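Local coordinates for protein alpha-tubulin N-acetyltransferase (Danio rerio, PDB 4H6U) that probably transfers the acetyl group of acetyl coenzyme A to a lysine of alpha-tubulin, at residues 129-142 against 159-171. The protein carries 1 engineered substitution. Sequence-based numbering, arbitrary orientation.
With ACO (acetyl coenzyme *a), chain C.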
ATOM      1  N   GLN A 129     -21.628  -3.673  -6.515  1.00 43.56           N
ATOM      2  CA  GLN A 129     -21.925  -2.491  -5.721  1.00 42.98           C
ATOM      3  C   GLN A 129     -23.410  -2.537  -5.332  1.00 40.92           C
ATOM      4  O   GLN A 129     -24.205  -3.201  -5.988  1.00 40.69           O
ATOM      5  CB  GLN A 129     -21.608  -1.218  -6.520  1.00 41.08           C
ATOM      6  CG  GLN A 129     -20.164  -0.762  -6.414  1.00 41.07           C
ATOM      7  CD  GLN A 129     -19.699   0.128  -7.597  1.00 40.40           C
ATOM      8  OE1 GLN A 129     -20.487   0.878  -8.164  1.00 38.30           O
ATOM      9  NE2 GLN A 129     -18.413   0.038  -7.956  1.00 38.49           N
ATOM     10  N   ARG A 130     -23.769  -1.867  -4.241  1.00 42.51           N
ATOM     11  CA  ARG A 130     -25.163  -1.781  -3.790  1.00 44.04           C
ATOM     12  C   ARG A 130     -25.734  -3.136  -3.379  1.00 44.85           C
ATOM     13  O   ARG A 130     -26.934  -3.382  -3.536  1.00 40.88           O
ATOM     14  CB  ARG A 130     -26.037  -1.160  -4.884  1.00 39.78           C
ATOM     15  CG  ARG A 130     -25.943   0.366  -4.917  1.00 39.26           C
ATOM     16  CD  ARG A 130     -27.124   0.983  -5.645  1.00 43.02           C
ATOM     17  NE  ARG A 130     -27.484   2.273  -5.074  1.00 54.11           N
ATOM     18  CZ  ARG A 130     -27.871   3.354  -5.763  1.00 55.29           C
ATOM     19  NH1 ARG A 130     -27.974   3.344  -7.082  1.00 48.77           N
ATOM     20  NH2 ARG A 130     -28.179   4.460  -5.110  1.00 54.22           N
ATOM     21  N   HIS A 131     -24.867  -4.020  -2.894  1.00 36.96           N
ATOM     22  CA  HIS A 131     -25.282  -5.308  -2.353  1.00 38.50           C
ATOM     23  C   HIS A 131     -24.928  -5.404  -0.852  1.00 36.87           C
ATOM     24  O   HIS A 131     -25.106  -6.431  -0.231  1.00 43.77           O
ATOM     25  CB  HIS A 131     -24.616  -6.443  -3.103  1.00 41.52           C
ATOM     26  CG  HIS A 131     -25.158  -6.660  -4.481  1.00 45.24           C
ATOM     27  ND1 HIS A 131     -25.077  -5.707  -5.475  1.00 47.04           N
ATOM     28  CD2 HIS A 131     -25.800  -7.721  -5.027  1.00 49.61           C
ATOM     29  CE1 HIS A 131     -25.627  -6.181  -6.581  1.00 50.79           C
ATOM     30  NE2 HIS A 131     -26.085  -7.394  -6.332  1.00 52.51           N
ATOM     31  N   GLY A 132     -24.351  -4.347  -0.299  1.00 34.31           N
ATOM     32  CA  GLY A 132     -24.052  -4.267   1.111  1.00 36.48           C
ATOM     33  C   GLY A 132     -22.586  -4.528   1.428  1.00 38.92           C
ATOM     34  O   GLY A 132     -22.190  -4.464   2.592  1.00 38.79           O
ATOM     35  N   TYR A 133     -21.787  -4.795   0.392  1.00 37.00           N
ATOM     36  CA  TYR A 133     -20.374  -5.160   0.546  1.00 35.85           C
ATOM     37  C   TYR A 133     -19.538  -3.991   1.079  1.00 36.00           C
ATOM     38  O   TYR A 133     -18.762  -4.162   2.017  1.00 35.34           O
ATOM     39  CB  TYR A 133     -19.810  -5.686  -0.793  1.00 33.60           C
ATOM     40  CG  TYR A 133     -20.281  -7.076  -1.133  1.00 38.77           C
ATOM     41  CD1 TYR A 133     -20.096  -8.115  -0.247  1.00 40.52           C
ATOM     42  CD2 TYR A 133     -20.948  -7.342  -2.308  1.00 44.94           C
ATOM     43  CE1 TYR A 133     -20.531  -9.380  -0.544  1.00 49.73           C
ATOM     44  CE2 TYR A 133     -21.404  -8.611  -2.601  1.00 50.25           C
ATOM     45  CZ  TYR A 133     -21.195  -9.622  -1.710  1.00 53.14           C
ATOM     46  OH  TYR A 133     -21.619 -10.896  -1.967  1.00 56.12           O
ATOM     47  N   GLY A 134     -19.740  -2.798   0.536  1.00 36.99           N
ATOM     48  CA  GLY A 134     -19.027  -1.608   1.021  1.00 34.33           C
ATOM     49  C   GLY A 134     -19.280  -1.413   2.524  1.00 32.46           C
ATOM     50  O   GLY A 134     -18.349  -1.258   3.329  1.00 33.32           O
ATOM     51  N   SER A 135     -20.559  -1.433   2.903  1.00 29.88           N
ATOM     52  CA  SER A 135     -20.967  -1.378   4.313  1.00 33.29           C
ATOM     53  C   SER A 135     -20.261  -2.434   5.166  1.00 36.13           C
ATOM     54  O   SER A 135     -19.835  -2.133   6.279  1.00 38.53           O
ATOM     55  CB  SER A 135     -22.486  -1.584   4.435  1.00 32.28           C
ATOM     56  OG  SER A 135     -23.210  -0.586   3.756  1.00 32.96           O
ATOM     57  N   GLU A 136     -20.167  -3.676   4.672  1.00 33.23           N
ATOM     58  CA  GLU A 136     -19.503  -4.714   5.455  1.00 36.13           C
ATOM     59  C   GLU A 136     -18.022  -4.347   5.674  1.00 36.97           C
ATOM     60  O   GLU A 136     -17.538  -4.446   6.783  1.00 39.87           O
ATOM     61  CB  GLU A 136     -19.651  -6.106   4.808  1.00 38.30           C
ATOM     62  CG  GLU A 136     -19.242  -7.211   5.753  1.00 34.99           C
ATOM     63  CD  GLU A 136     -19.462  -8.622   5.223  1.00 44.37           C
ATOM     64  OE1 GLU A 136     -19.680  -8.810   4.007  1.00 40.97           O
ATOM     65  OE2 GLU A 136     -19.333  -9.563   6.033  1.00 48.89           O
ATOM     66  N   LEU A 137     -17.306  -3.906   4.645  1.00 39.28           N
ATOM     67  CA  LEU A 137     -15.903  -3.514   4.818  1.00 40.81           C
ATOM     68  C   LEU A 137     -15.708  -2.338   5.750  1.00 40.55           C
ATOM     69  O   LEU A 137     -14.807  -2.342   6.601  1.00 43.46           O
ATOM     70  CB  LEU A 137     -15.276  -3.122   3.488  1.00 41.23           C
ATOM     71  CG  LEU A 137     -14.305  -4.130   2.920  1.00 44.29           C
ATOM     72  CD1 LEU A 137     -13.600  -3.541   1.718  1.00 40.46           C
ATOM     73  CD2 LEU A 137     -13.276  -4.583   3.970  1.00 45.14           C
ATOM     74  N   PHE A 138     -16.495  -1.290   5.511  1.00 36.11           N
ATOM     75  CA  PHE A 138     -16.375  -0.066   6.273  1.00 35.93           C
ATOM     76  C   PHE A 138     -16.674  -0.397   7.750  1.00 37.81           C
ATOM     77  O   PHE A 138     -15.889  -0.083   8.638  1.00 39.22           O
ATOM     78  CB  PHE A 138     -17.326   0.991   5.695  1.00 36.35           C
ATOM     79  CG  PHE A 138     -17.023   2.403   6.107  1.00 39.44           C
ATOM     80  CD1 PHE A 138     -15.878   3.054   5.684  1.00 43.41           C
ATOM     81  CD2 PHE A 138     -17.921   3.096   6.911  1.00 36.91           C
ATOM     82  CE1 PHE A 138     -15.602   4.390   6.078  1.00 36.86           C
ATOM     83  CE2 PHE A 138     -17.680   4.430   7.301  1.00 35.53           C
ATOM     84  CZ  PHE A 138     -16.502   5.070   6.876  1.00 33.58           C
ATOM     85  N   ASP A 139     -17.757  -1.098   8.008  1.00 37.75           N
ATOM     86  CA  ASP A 139     -18.076  -1.502   9.379  1.00 41.66           C
ATOM     87  C   ASP A 139     -16.948  -2.317  10.032  1.00 39.81           C
ATOM     88  O   ASP A 139     -16.577  -2.066  11.170  1.00 44.87           O
ATOM     89  CB  ASP A 139     -19.380  -2.307   9.435  1.00 39.10           C
ATOM     90  CG  ASP A 139     -20.625  -1.439   9.257  1.00 45.26           C
ATOM     91  OD1 ASP A 139     -20.507  -0.188   9.248  1.00 44.90           O
ATOM     92  OD2 ASP A 139     -21.740  -2.014   9.153  1.00 50.83           O
ATOM     93  N   PHE A 140     -16.347  -3.243   9.292  1.00 33.13           N
ATOM     94  CA  PHE A 140     -15.253  -4.008   9.854  1.00 34.96           C
ATOM     95  C   PHE A 140     -14.074  -3.094  10.257  1.00 36.50           C
ATOM     96  O   PHE A 140     -13.511  -3.232  11.354  1.00 34.35           O
ATOM     97  CB  PHE A 140     -14.797  -5.085   8.878  1.00 36.33           C
ATOM     98  CG  PHE A 140     -13.740  -5.994   9.450  1.00 42.07           C
ATOM     99  CD1 PHE A 140     -14.090  -7.175  10.058  1.00 40.82           C
ATOM    100  CD2 PHE A 140     -12.400  -5.613   9.444  1.00 42.37           C
ATOM    101  CE1 PHE A 140     -13.122  -8.023  10.621  1.00 44.82           C
ATOM    102  CE2 PHE A 140     -11.415  -6.424  10.006  1.00 41.48           C
ATOM    103  CZ  PHE A 140     -11.772  -7.636  10.610  1.00 47.83           C
ATOM    104  N   MET A 141     -13.738  -2.139   9.402  1.00 35.85           N
ATOM    105  CA  MET A 141     -12.630  -1.210   9.682  1.00 37.01           C
ATOM    106  C   MET A 141     -12.957  -0.352  10.924  1.00 38.39           C
ATOM    107  O   MET A 141     -12.146  -0.222  11.833  1.00 41.52           O
ATOM    108  CB  MET A 141     -12.350  -0.337   8.450  1.00 35.69           C
ATOM    109  CG  MET A 141     -11.232   0.710   8.617  1.00 38.28           C
ATOM    110  SD  MET A 141     -11.828   2.278   9.309  1.00 40.00           S
ATOM    111  CE  MET A 141     -12.943   2.827   8.052  1.00 30.75           C
ATOM    112  N   LEU A 142     -14.158   0.218  10.975  1.00 39.46           N
ATOM    113  CA  LEU A 142     -14.556   1.030  12.119  1.00 40.22           C
ATOM    114  C   LEU A 142     -14.455   0.253  13.452  1.00 42.92           C
ATOM    115  O   LEU A 142     -13.919   0.775  14.437  1.00 43.61           O
ATOM    116  CB  LEU A 142     -15.987   1.556  11.927  1.00 40.90           C
ATOM    117  CG  LEU A 142     -16.228   2.438  10.687  1.00 37.82           C
ATOM    118  CD1 LEU A 142     -17.720   2.696  10.479  1.00 34.58           C
ATOM    119  CD2 LEU A 142     -15.455   3.749  10.729  1.00 38.95           C
ATOM    120  N   PRO A 159     -18.128  10.665  -5.810  1.00 39.50           N
ATOM    121  CA  PRO A 159     -19.558  10.928  -5.562  1.00 38.31           C
ATOM    122  C   PRO A 159     -20.274   9.753  -4.928  1.00 38.32           C
ATOM    123  O   PRO A 159     -20.995   9.972  -3.966  1.00 40.60           O
ATOM    124  CB  PRO A 159     -20.106  11.233  -6.950  1.00 34.41           C
ATOM    125  CG  PRO A 159     -18.863  11.820  -7.716  1.00 36.38           C
ATOM    126  CD  PRO A 159     -17.690  11.030  -7.170  1.00 38.37           C
ATOM    127  N   LYS A 160     -20.060   8.542  -5.417  1.00 36.23           N
ATOM    128  CA  LYS A 160     -20.707   7.364  -4.842  1.00 35.63           C
ATOM    129  C   LYS A 160     -20.288   7.158  -3.380  1.00 34.68           C
ATOM    130  O   LYS A 160     -21.053   6.636  -2.583  1.00 39.78           O
ATOM    131  CB  LYS A 160     -20.409   6.101  -5.664  1.00 38.52           C
ATOM    132  CG  LYS A 160     -21.057   6.103  -7.029  1.00 43.25           C
ATOM    133  CD  LYS A 160     -20.834   4.790  -7.740  1.00 47.46           C
ATOM    134  CE  LYS A 160     -21.326   4.831  -9.179  1.00 50.63           C
ATOM    135  NZ  LYS A 160     -20.210   5.234 -10.109  1.00 54.46           N
ATOM    136  N   PHE A 161     -19.056   7.502  -3.032  1.00 33.26           N
ATOM    137  CA  PHE A 161     -18.623   7.320  -1.655  1.00 33.35           C
ATOM    138  C   PHE A 161     -19.279   8.381  -0.739  1.00 30.94           C
ATOM    139  O   PHE A 161     -19.667   8.088   0.397  1.00 30.24           O
ATOM    140  CB  PHE A 161     -17.092   7.386  -1.577  1.00 30.41           C
ATOM    141  CG  PHE A 161     -16.513   7.032  -0.217  1.00 32.24           C
ATOM    142  CD1 PHE A 161     -17.261   6.366   0.737  1.00 32.52           C
ATOM    143  CD2 PHE A 161     -15.212   7.394   0.103  1.00 32.09           C
ATOM    144  CE1 PHE A 161     -16.740   6.063   1.962  1.00 29.26           C
ATOM    145  CE2 PHE A 161     -14.668   7.097   1.340  1.00 33.75           C
ATOM    146  CZ  PHE A 161     -15.441   6.424   2.281  1.00 35.57           C
ATOM    147  N   LEU A 162     -19.455   9.589  -1.262  1.00 30.19           N
ATOM    148  CA  LEU A 162     -20.090  10.650  -0.510  1.00 32.81           C
ATOM    149  C   LEU A 162     -21.527  10.239  -0.212  1.00 37.80           C
ATOM    150  O   LEU A 162     -21.988  10.346   0.919  1.00 41.25           O
ATOM    151  CB  LEU A 162     -20.034  11.996  -1.270  1.00 32.28           C
ATOM    152  CG  LEU A 162     -18.682  12.694  -1.232  1.00 35.41           C
ATOM    153  CD1 LEU A 162     -18.651  13.905  -2.145  1.00 34.18           C
ATOM    154  CD2 LEU A 162     -18.363  13.113   0.173  1.00 36.04           C
ATOM    155  N   SER A 163     -22.218   9.801  -1.261  1.00 37.24           N
ATOM    156  CA  SER A 163     -23.572   9.272  -1.177  1.00 36.58           C
ATOM    157  C   SER A 163     -23.662   8.199  -0.090  1.00 36.10           C
ATOM    158  O   SER A 163     -24.592   8.204   0.744  1.00 34.50           O
ATOM    159  CB  SER A 163     -23.972   8.678  -2.530  1.00 35.00           C
ATOM    160  OG  SER A 163     -25.265   8.122  -2.494  1.00 37.08           O
ATOM    161  N   PHE A 164     -22.679   7.291  -0.122  1.00 33.47           N
ATOM    162  CA  PHE A 164     -22.571   6.180   0.820  1.00 33.71           C
ATOM    163  C   PHE A 164     -22.520   6.725   2.254  1.00 37.14           C
ATOM    164  O   PHE A 164     -23.367   6.358   3.098  1.00 37.41           O
ATOM    165  CB  PHE A 164     -21.309   5.367   0.448  1.00 33.39           C
ATOM    166  CG  PHE A 164     -20.890   4.325   1.460  1.00 30.23           C
ATOM    167  CD1 PHE A 164     -19.933   4.626   2.414  1.00 30.26           C
ATOM    168  CD2 PHE A 164     -21.388   3.023   1.390  1.00 31.62           C
ATOM    169  CE1 PHE A 164     -19.511   3.684   3.338  1.00 31.96           C
ATOM    170  CE2 PHE A 164     -20.992   2.048   2.310  1.00 33.21           C
ATOM    171  CZ  PHE A 164     -20.034   2.376   3.301  1.00 33.81           C
ATOM    172  N   LEU A 165     -21.595   7.673   2.485  1.00 33.87           N
ATOM    173  CA  LEU A 165     -21.442   8.347   3.787  1.00 35.61           C
ATOM    174  C   LEU A 165     -22.691   9.107   4.247  1.00 35.97           C
ATOM    175  O   LEU A 165     -23.134   8.990   5.397  1.00 36.76           O
ATOM    176  CB  LEU A 165     -20.232   9.309   3.732  1.00 34.03           C
ATOM    177  CG  LEU A 165     -18.897   8.572   3.555  1.00 33.76           C
ATOM    178  CD1 LEU A 165     -17.755   9.516   3.247  1.00 31.41           C
ATOM    179  CD2 LEU A 165     -18.570   7.725   4.807  1.00 31.50           C
ATOM    180  N   GLU A 166     -23.308   9.818   3.324  1.00 34.75           N
ATOM    181  CA  GLU A 166     -24.478  10.615   3.657  1.00 38.37           C
ATOM    182  C   GLU A 166     -25.704   9.739   3.982  1.00 42.08           C
ATOM    183  O   GLU A 166     -26.414   9.993   4.959  1.00 44.14           O
ATOM    184  CB  GLU A 166     -24.779  11.611   2.511  1.00 38.76           C
ATOM    185  CG  GLU A 166     -23.536  12.506   2.113  1.00 56.17           C
ATOM    186  CD  GLU A 166     -23.698  13.321   0.813  1.00 50.41           C
ATOM    187  OE1 GLU A 166     -24.375  12.854  -0.126  1.00 49.80           O
ATOM    188  OE2 GLU A 166     -23.152  14.436   0.729  1.00 47.93           O
ATOM    189  N   LYS A 167     -25.934   8.708   3.166  1.00 41.71           N
ATOM    190  CA  LYS A 167     -27.125   7.844   3.277  1.00 40.67           C
ATOM    191  C   LYS A 167     -26.999   6.749   4.347  1.00 42.09           C
ATOM    192  O   LYS A 167     -27.953   6.470   5.043  1.00 48.27           O
ATOM    193  CB  LYS A 167     -27.429   7.228   1.919  1.00 38.76           C
ATOM    194  CG  LYS A 167     -27.855   8.266   0.933  1.00 40.87           C
ATOM    195  CD  LYS A 167     -27.970   7.770  -0.493  1.00 38.40           C
ATOM    196  CE  LYS A 167     -29.364   7.335  -0.823  1.00 41.88           C
ATOM    197  NZ  LYS A 167     -29.529   7.234  -2.293  1.00 53.85           N
ATOM    198  N   ARG A 168     -25.813   6.158   4.509  1.00 39.19           N
ATOM    199  CA  ARG A 168     -25.671   5.023   5.423  1.00 41.16           C
ATOM    200  C   ARG A 168     -25.090   5.385   6.803  1.00 42.33           C
ATOM    201  O   ARG A 168     -25.339   4.668   7.781  1.00 43.50           O
ATOM    202  CB  ARG A 168     -24.853   3.923   4.752  1.00 38.25           C
ATOM    203  CG  ARG A 168     -25.525   3.352   3.492  1.00 42.52           C
ATOM    204  CD  ARG A 168     -26.638   2.325   3.860  1.00 55.11           C
ATOM    205  NE  ARG A 168     -27.399   1.938   2.673  1.00 55.02           N
ATOM    206  CZ  ARG A 168     -27.449   0.718   2.145  1.00 57.20           C
ATOM    207  NH1 ARG A 168     -26.789  -0.293   2.701  1.00 59.93           N
ATOM    208  NH2 ARG A 168     -28.173   0.515   1.040  1.00 57.49           N
ATOM    209  N   TYR A 169     -24.346   6.497   6.888  1.00 39.93           N
ATOM    210  CA  TYR A 169     -23.698   6.910   8.148  1.00 40.93           C
ATOM    211  C   TYR A 169     -24.135   8.304   8.643  1.00 45.81           C
ATOM    212  O   TYR A 169     -23.582   8.819   9.606  1.00 48.53           O
ATOM    213  CB  TYR A 169     -22.156   6.770   8.039  1.00 39.71           C
ATOM    214  CG  TYR A 169     -21.787   5.315   7.768  1.00 39.10           C
ATOM    215  CD1 TYR A 169     -21.489   4.445   8.801  1.00 38.43           C
ATOM    216  CD2 TYR A 169     -21.835   4.804   6.491  1.00 34.74           C
ATOM    217  CE1 TYR A 169     -21.211   3.119   8.559  1.00 39.64           C
ATOM    218  CE2 TYR A 169     -21.557   3.489   6.237  1.00 35.72           C
ATOM    219  CZ  TYR A 169     -21.252   2.645   7.268  1.00 38.19           C
ATOM    220  OH  TYR A 169     -20.985   1.322   6.983  1.00 45.03           O
ATOM    221  N   ASP A 170     -25.125   8.907   7.977  1.00 48.47           N
ATOM    222  CA  ASP A 170     -25.640  10.226   8.351  1.00 49.24           C
ATOM    223  C   ASP A 170     -24.581  11.338   8.430  1.00 44.25           C
ATOM    224  O   ASP A 170     -24.690  12.273   9.229  1.00 41.02           O
ATOM    225  CB  ASP A 170     -26.383  10.120   9.667  1.00 59.40           C
ATOM    226  CG  ASP A 170     -27.598   9.267   9.538  1.00 76.11           C
ATOM    227  OD1 ASP A 170     -28.008   9.071   8.372  1.00 81.13           O
ATOM    228  OD2 ASP A 170     -28.126   8.783  10.568  1.00 83.54           O
ATOM    229  N   LEU A 171     -23.563  11.221   7.600  1.00 39.88           N
ATOM    230  CA  LEU A 171     -22.525  12.246   7.527  1.00 42.80           C
ATOM    231  C   LEU A 171     -22.930  13.262   6.456  1.00 44.83           C
ATOM    232  O   LEU A 171     -22.657  13.073   5.287  1.00 42.29           O
ATOM    233  CB  LEU A 171     -21.160  11.622   7.217  1.00 42.33           C
ATOM    234  CG  LEU A 171     -20.557  10.727   8.292  1.00 45.44           C
ATOM    235  CD1 LEU A 171     -19.093  10.492   8.002  1.00 45.38           C
ATOM    236  CD2 LEU A 171     -20.714  11.354   9.651  1.00 48.79           C
TER
HETATM  237  N1A ACO C 201     -24.869   5.811  -7.095  1.00 41.10           N
HETATM  238  C2A ACO C 201     -25.079   6.422  -5.876  1.00 37.01           C
HETATM  239  N3A ACO C 201     -24.799   5.938  -4.684  1.00 38.24           N
HETATM  240  C4A ACO C 201     -24.275   4.638  -4.679  1.00 34.00           C
HETATM  241  C5A ACO C 201     -24.039   3.885  -5.846  1.00 33.57           C
HETATM  242  C6A ACO C 201     -24.363   4.544  -7.084  1.00 38.00           C
HETATM  243  N6A ACO C 201     -24.196   3.984  -8.309  1.00 38.88           N
HETATM  244  N7A ACO C 201     -23.505   2.619  -5.464  1.00 39.11           N
HETATM  245  C8A ACO C 201     -23.457   2.625  -4.081  1.00 37.68           C
HETATM  246  N9A ACO C 201     -23.938   3.858  -3.598  1.00 32.88           N
HETATM  247  C1B ACO C 201     -24.099   4.379  -2.261  1.00 33.01           C
HETATM  248  C2B ACO C 201     -25.525   4.814  -1.959  1.00 34.40           C
HETATM  249  O2B ACO C 201     -25.589   5.661  -0.846  1.00 40.24           O
HETATM  250  C3B ACO C 201     -26.090   3.390  -1.536  1.00 42.98           C
HETATM  251  O3B ACO C 201     -27.173   3.452  -0.814  1.00 45.76           O
HETATM  252  P3B ACO C 201     -28.724   3.280  -1.785  1.00 39.71           P
HETATM  253  O7A ACO C 201     -29.635   3.341  -0.596  1.00 40.55           O
HETATM  254  O8A ACO C 201     -28.608   4.527  -2.628  1.00 41.04           O
HETATM  255  O9A ACO C 201     -28.542   1.972  -2.486  1.00 42.91           O
HETATM  256  C4B ACO C 201     -24.944   2.831  -0.741  1.00 38.86           C
HETATM  257  O4B ACO C 201     -23.728   3.391  -1.329  1.00 36.18           O
HETATM  258  C5B ACO C 201     -24.993   1.304  -0.805  1.00 35.11           C
HETATM  259  O5B ACO C 201     -24.422   0.686   0.286  1.00 35.73           O
HETATM  260  P1A ACO C 201     -23.380  -0.580  -0.011  1.00 33.57           P
HETATM  261  O1A ACO C 201     -22.968  -1.021   1.347  1.00 31.82           O
HETATM  262  O2A ACO C 201     -23.971  -1.514  -1.047  1.00 32.55           O
HETATM  263  O3A ACO C 201     -22.056   0.162  -0.693  1.00 34.24           O
HETATM  264  P2A ACO C 201     -21.262  -0.462  -1.890  1.00 37.29           P
HETATM  265  O4A ACO C 201     -20.719  -1.824  -1.623  1.00 43.27           O
HETATM  266  O5A ACO C 201     -21.765  -0.115  -3.247  1.00 38.42           O
HETATM  267  O6A ACO C 201     -19.681   0.452  -1.749  1.00 38.42           O
HETATM  268  CBP ACO C 201     -18.562   2.313  -2.680  1.00 40.62           C
HETATM  269  CCP ACO C 201     -19.674   1.829  -1.756  1.00 38.03           C
HETATM  270  CDP ACO C 201     -18.508   3.846  -2.767  1.00 37.30           C
HETATM  271  CEP ACO C 201     -17.188   1.741  -2.211  1.00 29.03           C
HETATM  272  CAP ACO C 201     -18.886   1.693  -4.077  1.00 42.82           C
HETATM  273  OAP ACO C 201     -20.112   2.114  -4.636  1.00 44.31           O
HETATM  274  C9P ACO C 201     -17.682   1.764  -5.063  1.00 52.29           C
HETATM  275  O9P ACO C 201     -16.767   0.991  -4.901  1.00 55.38           O
HETATM  276  N8P ACO C 201     -17.406   2.598  -6.095  1.00 52.53           N
HETATM  277  C7P ACO C 201     -18.105   3.650  -6.658  1.00 50.93           C
HETATM  278  C6P ACO C 201     -17.137   4.594  -7.530  1.00140.08           C
HETATM  279  C5P ACO C 201     -15.685   4.882  -6.980  1.00 62.16           C
HETATM  280  O5P ACO C 201     -14.726   5.068  -7.747  1.00 59.11           O
HETATM  281  N4P ACO C 201     -15.476   4.938  -5.561  1.00 68.17           N
HETATM  282  C3P ACO C 201     -14.157   5.235  -4.852  1.00 72.38           C
HETATM  283  C2P ACO C 201     -14.181   6.006  -3.464  1.00 92.53           C
HETATM  284  S1P ACO C 201     -13.188   7.669  -3.199  1.00 71.06           S
HETATM  285  C   ACO C 201     -11.798   7.239  -2.146  1.00 40.76           C
HETATM  286  O   ACO C 201     -11.471   6.112  -2.138  1.00 43.07           O
HETATM  287  CH3 ACO C 201     -11.643   8.016  -0.858  1.00 48.70           C
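Oxygen O8A of the acetyl coenzyme A 3'-phosphate is gripped from both segments: Lys-167 NZ donates to it at 2.9 Å and Arg-130 NH2 donates as well, while Arg-130 NE bonds O9A. The two cations meet at one shared phosphate oxygen, whose negative charge probably offsets their proximity. This is the cofactor cleft of the GNAT fold, where the loop 129-132 and the start of helix 133-142 wrap the pyrophosphate. Backbone N-H groups of Arg-130, Gly-132, Gly-134 and Ser-135 bond its oxygens, Ser-135 N reaching O1A at 2.9 Å, and the helix N-terminus probably adds a favourable field. Glycine suits position 134, since a CB there would collide with cofactor O6A, and also 132, whose positive phi would press a CB against the preceding carbonyl.

Beyond the cofactor, the helices cross at 72° and aromatic rings fill the angle between them. CG of Phe-138 lies anti to its backbone N (chi1 -163°), which sets the ring against both Phe-164 and Tyr-169. One face receives the edge of Phe-164 in a T-shaped stack, centroids 5.5 Å apart; Leu-142 CG lies over the rim of the opposite face. The Phe-138 edge in turn points at the face of Tyr-169, CD2 lying 3.4 Å from CZ. Tyrosine suits the place because it joins an apolar ring face to a hydroxyl at the rim, and Tyr-169 OH donates to Asp-139 OD1 at 2.8 Å. With an alanine in place of Tyr-169, the edge of Phe-138 would probably lose its facing ring and Asp-139 its hydroxyl partner. The OH meets OD1 from above the carboxylate plane, 52° out of it.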